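Local coordinates for tail fiber protein (Acinetobacter phage AM24, PDB 5W5P), which probably serves as the trimeric tailspike with which the phage recognises, and perhaps degrades, the capsular polysaccharide of its Acinetobacter host, at residues A[119-122]-A[123-127]. Numbering follows the deposited sequence.
Sequences EDCS and AQVQK
The side-chain amide of Gln-124 folds back over the residue that precedes the helix, with Gln-124 OE1, the oxygen end of the amide, 3.1 Å from Cys-121 CA. A bend at chi2 (84°), with CG beside the backbone N, returns the chain in this way. The same OE1 takes a hydrogen bond of 2.7 Å from a water, which also makes a weak one to Asp-120 O. The other flat group, the carboxylate of Asp-120, is met on one face: Ser-122 N approaches its OD1 from well above the plane, at 3.1 Å, closing an Asx turn that leads into the helix. Met-148 N also binds OD1, while OD2 pairs with Thr-149 OG1, so backbone and side-chain partners together fix the carboxylate's rotation. A second water bridges Asp-120 O and Ala-123 N, satisfying an amide of the first turn. Cys-121, at the N-cap position, gives its carbonyl O to Val-125 N in a nearly straight bond of 2.9 Å; Ser-122 O receives Gln-126 N at 2.8 Å. Beside this backbone bonding, Cys-121 SG packs against Val-125 CG2 at 3.8 Å. The helix start lies against strands 144-147 and 151-153, with Met-147 touching Cys-121, Ser-122 and Val-125, and helix 122-132 is followed, after a short link, by strand 135-140, at the beginning of the parallel strands of the beta-helix.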
ATOM      1  N   GLU A 119      11.471  30.620  28.244  1.00 53.02           N
ATOM      2  CA  GLU A 119      12.799  30.904  27.724  1.00 55.50           C
ATOM      3  C   GLU A 119      13.260  29.788  26.797  1.00 53.28           C
ATOM      4  O   GLU A 119      12.854  28.628  26.935  1.00 49.31           O
ATOM      5  CB  GLU A 119      13.819  31.074  28.857  1.00 64.15           C
ATOM      6  CG  GLU A 119      13.320  31.887  30.040  1.00 73.72           C
ATOM      7  CD  GLU A 119      13.435  33.383  29.813  1.00 81.41           C
ATOM      8  OE1 GLU A 119      13.893  33.785  28.718  1.00 83.59           O
ATOM      9  OE2 GLU A 119      13.072  34.156  30.729  1.00 84.60           O
ATOM     10  N   ASP A 120      14.123  30.157  25.855  1.00 53.11           N
ATOM     11  CA  ASP A 120      14.701  29.197  24.926  1.00 49.01           C
ATOM     12  C   ASP A 120      15.526  28.161  25.678  1.00 49.24           C
ATOM     13  O   ASP A 120      16.457  28.507  26.408  1.00 58.58           O
ATOM     14  CB  ASP A 120      15.563  29.937  23.902  1.00 51.81           C
ATOM     15  CG  ASP A 120      16.169  29.011  22.862  1.00 53.26           C
ATOM     16  OD1 ASP A 120      15.583  27.937  22.594  1.00 49.55           O
ATOM     17  OD2 ASP A 120      17.236  29.367  22.315  1.00 54.93           O
ATOM     18  N   CYS A 121      15.184  26.885  25.500  1.00 46.79           N
ATOM     19  CA  CYS A 121      15.863  25.782  26.165  1.00 44.27           C
ATOM     20  C   CYS A 121      16.753  24.988  25.215  1.00 48.11           C
ATOM     21  O   CYS A 121      17.215  23.898  25.570  1.00 43.18           O
ATOM     22  CB  CYS A 121      14.840  24.859  26.829  1.00 43.85           C
ATOM     23  SG  CYS A 121      13.877  23.841  25.685  1.00 46.37           S
ATOM     24  N   SER A 122      17.002  25.517  24.014  1.00 42.11           N
ATOM     25  CA  SER A 122      17.751  24.773  23.003  1.00 44.55           C
ATOM     26  C   SER A 122      19.146  24.398  23.489  1.00 46.02           C
ATOM     27  O   SER A 122      19.651  23.316  23.164  1.00 46.60           O
ATOM     28  CB  SER A 122      17.838  25.589  21.713  1.00 43.15           C
ATOM     29  OG  SER A 122      16.602  25.575  21.021  1.00 47.97           O
ATOM     30  N   ALA A 123      19.789  25.281  24.258  1.00 44.60           N
ATOM     31  CA  ALA A 123      21.128  24.985  24.762  1.00 50.64           C
ATOM     32  C   ALA A 123      21.106  23.803  25.724  1.00 48.59           C
ATOM     33  O   ALA A 123      22.039  22.992  25.744  1.00 48.06           O
ATOM     34  CB  ALA A 123      21.724  26.219  25.442  1.00 44.40           C
ATOM     35  N   GLN A 124      20.044  23.688  26.524  1.00 45.35           N
ATOM     36  CA  GLN A 124      19.908  22.560  27.436  1.00 47.23           C
ATOM     37  C   GLN A 124      19.531  21.288  26.687  1.00 47.65           C
ATOM     38  O   GLN A 124      20.008  20.201  27.030  1.00 48.65           O
ATOM     39  CB  GLN A 124      18.871  22.880  28.517  1.00 48.35           C
ATOM     40  CG  GLN A 124      19.299  23.967  29.495  1.00 47.92           C
ATOM     41  CD  GLN A 124      19.022  25.374  28.976  1.00 50.71           C
ATOM     42  OE1 GLN A 124      17.911  25.682  28.549  1.00 54.31           O
ATOM     43  NE2 GLN A 124      20.033  26.234  29.021  1.00 49.59           N
ATOM     44  N   VAL A 125      18.674  21.405  25.667  1.00 51.39           N
ATOM     45  CA  VAL A 125      18.389  20.263  24.799  1.00 39.72           C
ATOM     46  C   VAL A 125      19.664  19.792  24.117  1.00 39.65           C
ATOM     47  O   VAL A 125      19.909  18.587  23.985  1.00 44.54           O
ATOM     48  CB  VAL A 125      17.296  20.626  23.773  1.00 45.15           C
ATOM     49  CG1 VAL A 125      17.137  19.518  22.733  1.00 38.42           C
ATOM     50  CG2 VAL A 125      15.969  20.895  24.469  1.00 42.53           C
ATOM     51  N   GLN A 126      20.507  20.733  23.688  1.00 40.21           N
ATOM     52  CA  GLN A 126      21.776  20.363  23.068  1.00 42.11           C
ATOM     53  C   GLN A 126      22.655  19.578  24.034  1.00 45.88           C
ATOM     54  O   GLN A 126      23.329  18.622  23.633  1.00 47.26           O
ATOM     55  CB  GLN A 126      22.506  21.612  22.575  1.00 41.43           C
ATOM     56  CG  GLN A 126      23.788  21.319  21.806  1.00 41.35           C
ATOM     57  CD  GLN A 126      23.519  20.688  20.452  1.00 47.19           C
ATOM     58  OE1 GLN A 126      23.115  21.370  19.505  1.00 46.38           O
ATOM     59  NE2 GLN A 126      23.737  19.379  20.353  1.00 40.17           N
ATOM     60  N   LYS A 127      22.656  19.963  25.313  1.00 45.92           N
ATOM     61  CA  LYS A 127      23.454  19.244  26.303  1.00 43.80           C
ATOM     62  C   LYS A 127      22.963  17.811  26.470  1.00 42.52           C
ATOM     63  O   LYS A 127      23.767  16.881  26.601  1.00 44.23           O
ATOM     64  CB  LYS A 127      23.420  19.983  27.642  1.00 43.33           C
ATOM     65  CG  LYS A 127      24.307  21.219  27.703  1.00 46.06           C
ATOM     66  CD  LYS A 127      24.229  21.881  29.071  1.00 47.97           C
ATOM     67  CE  LYS A 127      25.369  22.864  29.294  1.00 47.90           C
ATOM     68  NZ  LYS A 127      25.473  23.260  30.734  1.00 45.86           N
TER
HETATM   69  O   HOH W   1      15.704  27.028  29.340  1.00 41.98           O
HETATM   70  O   HOH W   2      18.853  27.889  24.945  1.00 44.57           O